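Local structure of glycosyl hydrolase family 2, TIM barrel domain protein (Parabacteroides merdae ATCC 43184, 6DXU) at residues R522-D527 and A794-A799; W645-G650 and G759-S764; G516-A521 and G561-S566. The protein is a gut-bacterial beta-glucuronidase of glycoside hydrolase family 2, which probably hydrolyses glucuronide conjugates in its TIM barrel active site. All coordinates share one frame; numbering follows the deposited sequence.

Contact 1: R522-D527 and A794-A799; sequences RRHSED and AYNGRA. With BCN (bicine), chain L.
Asn796 turns its CG away from its own carbonyl carbon (chi1 -60°), which lays the amide against the backbone of His524, and Arg523 starts with CG anti to its backbone N (chi1 179°) before bending at chi3 toward Ala794 and the bicine. The amide of Asn796 grips His524 twice: OD1 accepts from His524 N at 2.9 Å, and ND2 donates to His524 O at 2.8 Å in a nearly straight bond (169°) that reaches the oxygen from above its carbonyl plane. Arg523 NH2 donates to Ala794 O at 2.9 Å, the oxygen lying in the guanidinium plane, while NH1 reaches bicine O4 at 2.9 Å. Arg523 thereby ties the C-terminal loop to the ligand pocket. Beside it the Tyr795 ring runs alongside Arg522, with CD2 3.6 Å from Arg522 CB. A water donates to Arg522 O and Asn796 OD1 and accepts from Arg798 NH1, linking the Arg522 carbonyl, the asparagine amide and the Arg798 guanidinium. The asparagine stands in a type I' turn from Tyr795 to Arg798, closed by backbone hydrogen bonds in both directions between these two residues. This turn leads into strand 798-804, which pairs with strand 747-755, while the loop of residues 522-527 follows strand 512-513 of the TIM barrel and leans through His524 on helix 565-579.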
loop_
_atom_site.group_PDB
_atom_site.type_symbol
_atom_site.label_atom_id
_atom_site.label_comp_id
_atom_site.label_asym_id
_atom_site.label_seq_id
_atom_site.Cartn_x
_atom_site.Cartn_y
_atom_site.Cartn_z
ATOM N N ARG D 522 52.022 9.810 -19.658
ATOM C CA ARG D 522 53.297 10.511 -19.525
ATOM C C ARG D 522 54.306 9.667 -18.763
ATOM O O ARG D 522 55.435 10.130 -18.556
ATOM C CB ARG D 522 53.178 11.894 -18.855
ATOM C CG ARG D 522 52.235 12.834 -19.597
ATOM C CD ARG D 522 51.995 14.166 -18.876
ATOM N NE ARG D 522 51.222 15.048 -19.751
ATOM C CZ ARG D 522 51.767 15.818 -20.697
ATOM N NH1 ARG D 522 53.083 15.836 -20.884
ATOM N NH2 ARG D 522 50.995 16.572 -21.468
ATOM N N ARG D 523 53.961 8.452 -18.341
ATOM C CA ARG D 523 54.957 7.568 -17.747
ATOM C C ARG D 523 55.539 6.654 -18.814
ATOM O O ARG D 523 54.794 6.014 -19.565
ATOM C CB ARG D 523 54.367 6.732 -16.619
ATOM C CG ARG D 523 55.368 5.774 -15.990
ATOM C CD ARG D 523 54.703 4.894 -14.935
ATOM N NE ARG D 523 54.433 5.616 -13.689
ATOM C CZ ARG D 523 53.626 5.176 -12.730
ATOM N NH1 ARG D 523 52.986 4.016 -12.872
ATOM N NH2 ARG D 523 53.443 5.899 -11.625
ATOM N N HIS D 524 56.866 6.596 -18.878
ATOM C CA HIS D 524 57.547 5.814 -19.892
ATOM C C HIS D 524 58.625 4.968 -19.231
ATOM O O HIS D 524 58.927 5.119 -18.040
ATOM C CB HIS D 524 58.103 6.727 -20.993
ATOM C CG HIS D 524 57.068 7.635 -21.584
ATOM N ND1 HIS D 524 56.233 7.249 -22.612
ATOM C CD2 HIS D 524 56.723 8.911 -21.278
ATOM C CE1 HIS D 524 55.424 8.248 -22.919
ATOM N NE2 HIS D 524 55.703 9.270 -22.127
ATOM N N SER D 525 59.197 4.048 -20.006
ATOM C CA SER D 525 60.168 3.115 -19.449
ATOM C C SER D 525 61.201 2.753 -20.502
ATOM O O SER D 525 60.862 2.542 -21.668
ATOM C CB SER D 525 59.497 1.836 -18.936
ATOM O OG SER D 525 60.441 0.932 -18.371
ATOM N N GLU D 526 62.467 2.733 -20.086
ATOM C CA GLU D 526 63.526 2.208 -20.941
ATOM C C GLU D 526 63.441 0.687 -21.076
ATOM O O GLU D 526 64.012 0.134 -22.025
ATOM C CB GLU D 526 64.904 2.636 -20.418
ATOM C CG GLU D 526 65.214 4.134 -20.586
ATOM C CD GLU D 526 65.346 4.584 -22.036
ATOM O OE1 GLU D 526 65.295 3.741 -22.962
ATOM O OE2 GLU D 526 65.498 5.803 -22.256
ATOM N N ASP D 527 62.813 -0.002 -20.109
ATOM C CA ASP D 527 62.550 -1.446 -20.204
ATOM C C ASP D 527 61.141 -1.760 -19.690
ATOM O O ASP D 527 60.942 -1.986 -18.489
ATOM C CB ASP D 527 63.600 -2.244 -19.441
ATOM C CG ASP D 527 63.440 -3.747 -19.624
ATOM O OD1 ASP D 527 62.525 -4.185 -20.368
ATOM O OD2 ASP D 527 64.234 -4.494 -19.012
ATOM N N ALA D 794 54.055 9.789 -9.387
ATOM C CA ALA D 794 54.967 10.451 -10.307
ATOM C C ALA D 794 55.067 9.671 -11.615
ATOM O O ALA D 794 54.901 8.449 -11.651
ATOM C CB ALA D 794 56.359 10.586 -9.676
ATOM N N TYR D 795 55.326 10.389 -12.696
ATOM C CA TYR D 795 55.668 9.777 -13.976
ATOM C C TYR D 795 57.125 10.119 -14.267
ATOM O O TYR D 795 57.453 11.277 -14.539
ATOM C CB TYR D 795 54.734 10.223 -15.098
ATOM C CG TYR D 795 54.162 11.618 -14.970
ATOM C CD1 TYR D 795 53.028 11.880 -14.176
ATOM C CD2 TYR D 795 54.726 12.662 -15.664
ATOM C CE1 TYR D 795 52.505 13.180 -14.088
ATOM C CE2 TYR D 795 54.225 13.927 -15.581
ATOM C CZ TYR D 795 53.121 14.188 -14.795
ATOM O OH TYR D 795 52.619 15.465 -14.718
ATOM N N ASN D 796 57.991 9.109 -14.168
ATOM C CA ASN D 796 59.438 9.274 -14.322
ATOM C C ASN D 796 59.974 10.368 -13.397
ATOM O O ASN D 796 60.776 11.228 -13.785
ATOM C CB ASN D 796 59.793 9.532 -15.782
ATOM C CG ASN D 796 59.362 8.379 -16.675
ATOM O OD1 ASN D 796 58.511 8.536 -17.542
ATOM N ND2 ASN D 796 59.940 7.207 -16.442
ATOM N N GLY D 797 59.532 10.301 -12.148
ATOM C CA GLY D 797 59.980 11.207 -11.114
ATOM C C GLY D 797 59.407 12.603 -11.175
ATOM O O GLY D 797 59.833 13.458 -10.388
ATOM N N ARG D 798 58.461 12.874 -12.071
ATOM C CA ARG D 798 57.921 14.220 -12.189
ATOM C C ARG D 798 56.402 14.213 -12.026
ATOM O O ARG D 798 55.737 13.185 -12.179
ATOM C CB ARG D 798 58.352 14.870 -13.499
ATOM C CG ARG D 798 57.363 14.861 -14.587
ATOM C CD ARG D 798 58.008 15.514 -15.812
ATOM N NE ARG D 798 57.262 15.202 -17.028
ATOM C CZ ARG D 798 57.297 14.012 -17.617
ATOM N NH1 ARG D 798 58.042 13.030 -17.093
ATOM N NH2 ARG D 798 56.582 13.803 -18.718
ATOM N N ALA D 799 55.865 15.371 -11.648
ATOM C CA ALA D 799 54.424 15.566 -11.604
ATOM C C ALA D 799 54.135 17.019 -11.936
ATOM O O ALA D 799 54.853 17.918 -11.488
ATOM C CB ALA D 799 53.836 15.201 -10.233
HETATM N N1 BCN L . 50.435 0.244 -9.546
HETATM C C1 BCN L . 51.207 -0.490 -8.562
HETATM C C2 BCN L . 51.944 0.503 -7.667
HETATM O O21 BCN L . 52.005 1.713 -8.006
HETATM O O22 BCN L . 52.488 0.112 -6.598
HETATM C C3 BCN L . 51.058 0.049 -10.851
HETATM C C4 BCN L . 52.300 0.930 -11.012
HETATM O O4 BCN L . 51.977 2.269 -10.746
HETATM C C5 BCN L . 49.089 -0.326 -9.600
HETATM C C6 BCN L . 48.122 0.496 -8.750
HETATM O O6 BCN L . 48.660 1.779 -8.566
HETATM O O HOH W 1 58.282 10.907 -18.704
HETATM O O HOH W 2 57.068 6.682 -13.024
#

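Contact 2: W645-G650 and G759-S764; sequences WPVRWG and GIRCLS
Leu763 and Val647 meet through their methyl groups, Val647 CG1 lying 3.7 Å from Leu763 CD1, and together with Trp649 they account for most of the surface buried here. The two side chains cross at about a right angle. Leu763 spreads its branches: CD2 rests against Val647 CB, and CD1 touches both Val647 CG1 and Trp649 CB, the latter at 3.8 Å. Its CB lies over one face of the Trp649 indole, 4.2 Å from the centroid of the six-membered ring and 28° off the normal, a CH-pi contact displaced toward the rim. Trp649 takes chi1 68°, with CG between the backbone N and the carbonyl carbon, which turns a face of the benzo ring to Leu763, with CE3 and CZ3 nearest its CB.

Val647 has a second neighbour in Arg761, which comes from the opposite direction. Its chain bends at chi3 (-66°) and presents one face of the guanidinium to the valine, NH2 lying 3.8 Å from Val647 CG1. The charge is met outside the two segments, where Glu724 forms a salt bridge with NH2 and Gln726 bonds NE; both belong to strand 715-726, the parallel neighbour of strand 647-649. Residues 647-649 form an outermost strand of that mixed sheet, and the loop 759-764 from the next beta domain packs against the side chains of Val647 and Trp649.

No hydrogen bond joins the two segments directly. The interface therefore relies on apolar packing, CH-pi contact and the flat surface of an arginine, so its fit depends on side-chain shape, while polar bonds at its margins fix Arg761 and the Leu763 carbonyl, which accepts from Asn796.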
loop_
_atom_site.group_PDB
_atom_site.type_symbol
_atom_site.label_atom_id
_atom_site.label_comp_id
_atom_site.label_asym_id
_atom_site.label_seq_id
_atom_site.Cartn_x
_atom_site.Cartn_y
_atom_site.Cartn_z
ATOM N N TRP D 645 57.740 12.151 -23.288
ATOM C CA TRP D 645 58.858 11.498 -22.610
ATOM C C TRP D 645 60.036 12.462 -22.668
ATOM O O TRP D 645 60.836 12.413 -23.616
ATOM C CB TRP D 645 59.197 10.173 -23.285
ATOM C CG TRP D 645 60.147 9.314 -22.512
ATOM C CD1 TRP D 645 60.626 9.546 -21.268
ATOM C CD2 TRP D 645 60.718 8.067 -22.943
ATOM N NE1 TRP D 645 61.452 8.512 -20.880
ATOM C CE2 TRP D 645 61.526 7.595 -21.894
ATOM C CE3 TRP D 645 60.602 7.297 -24.108
ATOM C CZ2 TRP D 645 62.231 6.390 -21.971
ATOM C CZ3 TRP D 645 61.310 6.106 -24.189
ATOM C CH2 TRP D 645 62.117 5.667 -23.120
ATOM N N PRO D 646 60.181 13.357 -21.686
ATOM C CA PRO D 646 61.179 14.433 -21.824
ATOM C C PRO D 646 62.620 13.993 -21.593
ATOM O O PRO D 646 63.551 14.559 -22.191
ATOM C CB PRO D 646 60.736 15.452 -20.766
ATOM C CG PRO D 646 60.017 14.656 -19.748
ATOM C CD PRO D 646 59.299 13.568 -20.523
ATOM N N VAL D 647 62.831 12.985 -20.748
ATOM C CA VAL D 647 64.175 12.569 -20.359
ATOM C C VAL D 647 64.304 11.055 -20.502
ATOM O O VAL D 647 63.678 10.297 -19.746
ATOM C CB VAL D 647 64.534 13.002 -18.931
ATOM C CG1 VAL D 647 66.030 12.813 -18.710
ATOM C CG2 VAL D 647 64.143 14.460 -18.689
ATOM N N ARG D 648 65.123 10.618 -21.458
ATOM C CA ARG D 648 65.550 9.229 -21.561
ATOM C C ARG D 648 66.819 8.996 -20.737
ATOM O O ARG D 648 67.433 9.933 -20.213
ATOM C CB ARG D 648 65.778 8.857 -23.020
ATOM C CG ARG D 648 64.499 8.814 -23.839
ATOM C CD ARG D 648 64.738 8.109 -25.183
ATOM N NE ARG D 648 64.847 6.668 -24.985
ATOM C CZ ARG D 648 64.732 5.764 -25.954
ATOM N NH1 ARG D 648 64.507 6.151 -27.201
ATOM N NH2 ARG D 648 64.829 4.470 -25.661
ATOM N N TRP D 649 67.217 7.730 -20.610
ATOM C CA TRP D 649 68.378 7.447 -19.777
ATOM C C TRP D 649 69.059 6.151 -20.203
ATOM O O TRP D 649 68.497 5.326 -20.929
ATOM C CB TRP D 649 68.008 7.401 -18.285
ATOM C CG TRP D 649 67.133 6.254 -17.872
ATOM C CD1 TRP D 649 67.545 5.024 -17.457
ATOM C CD2 TRP D 649 65.699 6.242 -17.802
ATOM N NE1 TRP D 649 66.461 4.237 -17.150
ATOM C CE2 TRP D 649 65.314 4.960 -17.349
ATOM C CE3 TRP D 649 64.705 7.187 -18.082
ATOM C CZ2 TRP D 649 63.973 4.595 -17.175
ATOM C CZ3 TRP D 649 63.367 6.826 -17.898
ATOM C CH2 TRP D 649 63.017 5.536 -17.460
ATOM N N GLY D 650 70.292 5.993 -19.742
ATOM C CA GLY D 650 71.084 4.821 -20.039
ATOM C C GLY D 650 72.557 5.181 -20.031
ATOM O O GLY D 650 72.950 6.253 -19.585
ATOM N N GLY D 759 71.052 15.390 -5.885
ATOM C CA GLY D 759 70.396 16.251 -6.848
ATOM C C GLY D 759 70.102 15.617 -8.187
ATOM O O GLY D 759 69.731 16.337 -9.124
ATOM N N ILE D 760 70.249 14.294 -8.315
ATOM C CA ILE D 760 70.018 13.612 -9.587
ATOM C C ILE D 760 68.536 13.280 -9.721
ATOM O O ILE D 760 67.912 12.804 -8.771
ATOM C CB ILE D 760 70.880 12.338 -9.697
ATOM C CG1 ILE D 760 72.368 12.662 -9.506
ATOM C CG2 ILE D 760 70.675 11.674 -11.063
ATOM C CD1 ILE D 760 72.875 13.676 -10.486
ATOM N N ARG D 761 67.974 13.513 -10.910
ATOM C CA ARG D 761 66.564 13.205 -11.142
ATOM C C ARG D 761 66.319 11.702 -11.043
ATOM O O ARG D 761 67.002 10.906 -11.698
ATOM C CB ARG D 761 66.126 13.722 -12.508
ATOM C CG ARG D 761 66.149 15.232 -12.632
ATOM C CD ARG D 761 65.900 15.667 -14.061
ATOM N NE ARG D 761 66.989 15.243 -14.935
ATOM C CZ ARG D 761 67.240 15.763 -16.130
ATOM N NH1 ARG D 761 66.478 16.735 -16.612
ATOM N NH2 ARG D 761 68.261 15.308 -16.842
ATOM N N CYS D 762 65.319 11.318 -10.246
ATOM C CA CYS D 762 64.948 9.912 -10.058
ATOM C C CYS D 762 63.972 9.505 -11.159
ATOM O O CYS D 762 62.755 9.450 -10.966
ATOM C CB CYS D 762 64.326 9.702 -8.686
ATOM S SG CYS D 762 65.352 10.211 -7.287
ATOM N N LEU D 763 64.526 9.147 -12.315
ATOM C CA LEU D 763 63.714 8.995 -13.515
ATOM C C LEU D 763 62.817 7.759 -13.513
ATOM O O LEU D 763 61.979 7.638 -14.411
ATOM C CB LEU D 763 64.611 8.962 -14.748
ATOM C CG LEU D 763 65.356 10.272 -14.995
ATOM C CD1 LEU D 763 66.315 10.118 -16.166
ATOM C CD2 LEU D 763 64.362 11.422 -15.224
ATOM N N SER D 764 62.966 6.837 -12.567
ATOM C CA SER D 764 62.090 5.672 -12.515
ATOM C C SER D 764 61.082 5.756 -11.381
ATOM O O SER D 764 60.329 4.793 -11.152
ATOM C CB SER D 764 62.913 4.388 -12.402
ATOM O OG SER D 764 63.620 4.371 -11.184
#

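Contact 3: G516-A521 and G561-S566. With BCN (bicine), chain L.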
loop_
_atom_site.group_PDB
_atom_site.type_symbol
_atom_site.label_atom_id
_atom_site.label_comp_id
_atom_site.label_asym_id
_atom_site.label_seq_id
_atom_site.Cartn_x
_atom_site.Cartn_y
_atom_site.Cartn_z
ATOM N N GLY D 516 43.330 -4.879 -23.646
ATOM C CA GLY D 516 44.205 -3.725 -23.496
ATOM C C GLY D 516 45.052 -3.750 -22.241
ATOM O O GLY D 516 45.381 -4.830 -21.733
ATOM N N GLY D 517 45.400 -2.568 -21.729
ATOM C CA GLY D 517 46.169 -2.456 -20.498
ATOM C C GLY D 517 46.209 -1.014 -20.035
ATOM O O GLY D 517 46.001 -0.088 -20.820
ATOM N N ASP D 518 46.453 -0.833 -18.741
ATOM C CA ASP D 518 46.502 0.514 -18.171
ATOM C C ASP D 518 47.823 1.193 -18.490
ATOM O O ASP D 518 48.886 0.567 -18.431
ATOM C CB ASP D 518 46.361 0.493 -16.658
ATOM C CG ASP D 518 44.965 0.164 -16.205
ATOM O OD1 ASP D 518 44.653 -1.039 -16.161
ATOM O OD2 ASP D 518 44.198 1.103 -15.888
ATOM N N SER D 519 47.758 2.495 -18.770
ATOM C CA SER D 519 48.969 3.304 -18.857
ATOM C C SER D 519 48.729 4.648 -18.187
ATOM O O SER D 519 47.772 5.360 -18.513
ATOM C CB SER D 519 49.439 3.475 -20.308
ATOM O OG SER D 519 48.530 4.190 -21.129
ATOM N N HIS D 520 49.574 4.948 -17.210
ATOM C CA HIS D 520 49.635 6.248 -16.551
ATOM C C HIS D 520 50.227 7.235 -17.539
ATOM O O HIS D 520 51.427 7.177 -17.829
ATOM C CB HIS D 520 50.491 6.096 -15.295
ATOM C CG HIS D 520 50.442 7.255 -14.342
ATOM N ND1 HIS D 520 49.288 7.954 -14.057
ATOM C CD2 HIS D 520 51.407 7.791 -13.553
ATOM C CE1 HIS D 520 49.549 8.887 -13.159
ATOM N NE2 HIS D 520 50.832 8.819 -12.846
ATOM N N ALA D 521 49.379 8.096 -18.107
ATOM C CA ALA D 521 49.803 8.955 -19.204
ATOM C C ALA D 521 51.011 9.780 -18.790
ATOM O O ALA D 521 51.027 10.364 -17.703
ATOM C CB ALA D 521 48.675 9.886 -19.645
ATOM N N GLY D 561 53.352 -5.008 -13.557
ATOM C CA GLY D 561 53.877 -4.121 -14.581
ATOM C C GLY D 561 54.086 -2.710 -14.064
ATOM O O GLY D 561 53.617 -2.332 -12.984
ATOM N N ASP D 562 54.868 -1.918 -14.803
ATOM C CA ASP D 562 55.070 -0.545 -14.335
ATOM C C ASP D 562 53.936 0.409 -14.693
ATOM O O ASP D 562 53.981 1.576 -14.267
ATOM C CB ASP D 562 56.378 0.070 -14.841
ATOM C CG ASP D 562 56.448 0.207 -16.353
ATOM O OD1 ASP D 562 55.504 -0.161 -17.092
ATOM O OD2 ASP D 562 57.526 0.653 -16.821
ATOM N N TRP D 563 52.984 -0.029 -15.528
ATOM C CA TRP D 563 51.874 0.819 -15.994
ATOM C C TRP D 563 52.365 1.988 -16.839
ATOM O O TRP D 563 51.773 3.084 -16.846
ATOM C CB TRP D 563 50.986 1.315 -14.851
ATOM C CG TRP D 563 50.131 0.220 -14.251
ATOM C CD1 TRP D 563 50.501 -1.082 -13.994
ATOM C CD2 TRP D 563 48.773 0.342 -13.815
ATOM N NE1 TRP D 563 49.439 -1.771 -13.436
ATOM C CE2 TRP D 563 48.374 -0.914 -13.312
ATOM C CE3 TRP D 563 47.855 1.398 -13.801
ATOM C CZ2 TRP D 563 47.084 -1.144 -12.810
ATOM C CZ3 TRP D 563 46.583 1.171 -13.309
ATOM C CH2 TRP D 563 46.209 -0.088 -12.813
ATOM N N SER D 564 53.485 1.784 -17.512
ATOM C CA SER D 564 53.983 2.798 -18.414
ATOM C C SER D 564 53.250 2.716 -19.742
ATOM O O SER D 564 52.691 1.681 -20.111
ATOM C CB SER D 564 55.482 2.630 -18.645
ATOM O OG SER D 564 55.729 1.455 -19.393
ATOM N N GLU D 565 53.254 3.835 -20.460
ATOM C CA GLU D 565 52.778 3.810 -21.833
ATOM C C GLU D 565 53.620 2.881 -22.696
ATOM O O GLU D 565 53.135 2.375 -23.708
ATOM C CB GLU D 565 52.796 5.210 -22.420
ATOM C CG GLU D 565 52.015 6.213 -21.626
ATOM C CD GLU D 565 51.597 7.376 -22.493
ATOM O OE1 GLU D 565 51.766 8.549 -22.088
ATOM O OE2 GLU D 565 51.106 7.111 -23.598
ATOM N N SER D 566 54.885 2.667 -22.317
ATOM C CA SER D 566 55.799 1.892 -23.152
ATOM C C SER D 566 55.344 0.447 -23.283
ATOM O O SER D 566 55.461 -0.151 -24.360
ATOM C CB SER D 566 57.215 1.969 -22.572
ATOM O OG SER D 566 57.545 3.319 -22.245
HETATM N N1 BCN L . 50.435 0.244 -9.546
HETATM C C1 BCN L . 51.207 -0.490 -8.562
HETATM C C2 BCN L . 51.944 0.503 -7.667
HETATM O O21 BCN L . 52.005 1.713 -8.006
HETATM O O22 BCN L . 52.488 0.112 -6.598
HETATM C C3 BCN L . 51.058 0.049 -10.851
HETATM C C4 BCN L . 52.300 0.930 -11.012
HETATM O O4 BCN L . 51.977 2.269 -10.746
HETATM C C5 BCN L . 49.089 -0.326 -9.600
HETATM C C6 BCN L . 48.122 0.496 -8.750
HETATM O O6 BCN L . 48.660 1.779 -8.566
HETATM O O HOH W 3 51.199 -0.595 -19.001
HETATM O O HOH W 4 49.494 4.861 -23.803
#
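The two backbones come closest at Ser519 and Trp563, with CA atoms 4.8 Å apart, and one hydrogen bond joins them directly, His520 N to Trp563 O at 2.9 Å and 160°. The same oxygen also receives a CA-H...O contact from Ser519. Beyond it, the Trp563 indole is sandwiched. Asp518 CB lies over one face, 3.5 Å from the centroid of the six-membered ring, and the carboxylate runs on alongside with its plane 18° from that of the ring. On the opposite face sits bicine, whose C3 is 3.4 Å from Trp563 CD1. The aspartate's charge is answered by a salt bridge to Lys612. This is the loop region after strand 512-513 of the TIM barrel, where it meets the start of helix 565-579, and Trp563 forms a wall of the bicine pocket. Ser564 is the N-cap of that helix, although its capping bond from Ser566 N is weak; Ser564 itself is steadied by Asp562 OD1, which accepts from both its N and its OG, the former closing an Asx turn. An alanine at Trp563 is likely to leave Asp518 CB without its aromatic cover and strip the bicine of one wall, opening a gap between them. Glu565, with CG anti to its carbonyl carbon (chi1 -56°), extends past Ser519 to bring OE1 within 3.5 Å of Ala521 CA, where it accepts from Arg522 N. Glu565 OE2 accepts at 2.8 Å from a water that also hydrogen-bonds Ser519 OG.

In the fold
Contacts 1 and 3 are buried and both touch the bicine; contact 2 is only partly buried, farther from the chain's centre. Contact 3 stays within the barrel region, contact 1 joins that region to the C-terminal beta domain, and contact 2 joins two beta domains. The chemistry follows: side-chain bonds to backbone atoms dominate 1, an aromatic sandwich beside a backbone bond and a helix start marks 3, both with bridging waters, and 2 is apolar packing with no direct hydrogen bond. Contacts 1 and 3 share the loop after strand 512-513 and meet where Arg523 O accepts from Glu565 N. Contact 2, nested along the chain inside contact 1, meets it through the Glu526-Arg648 salt bridge. Contacts 2 and 3 do not touch.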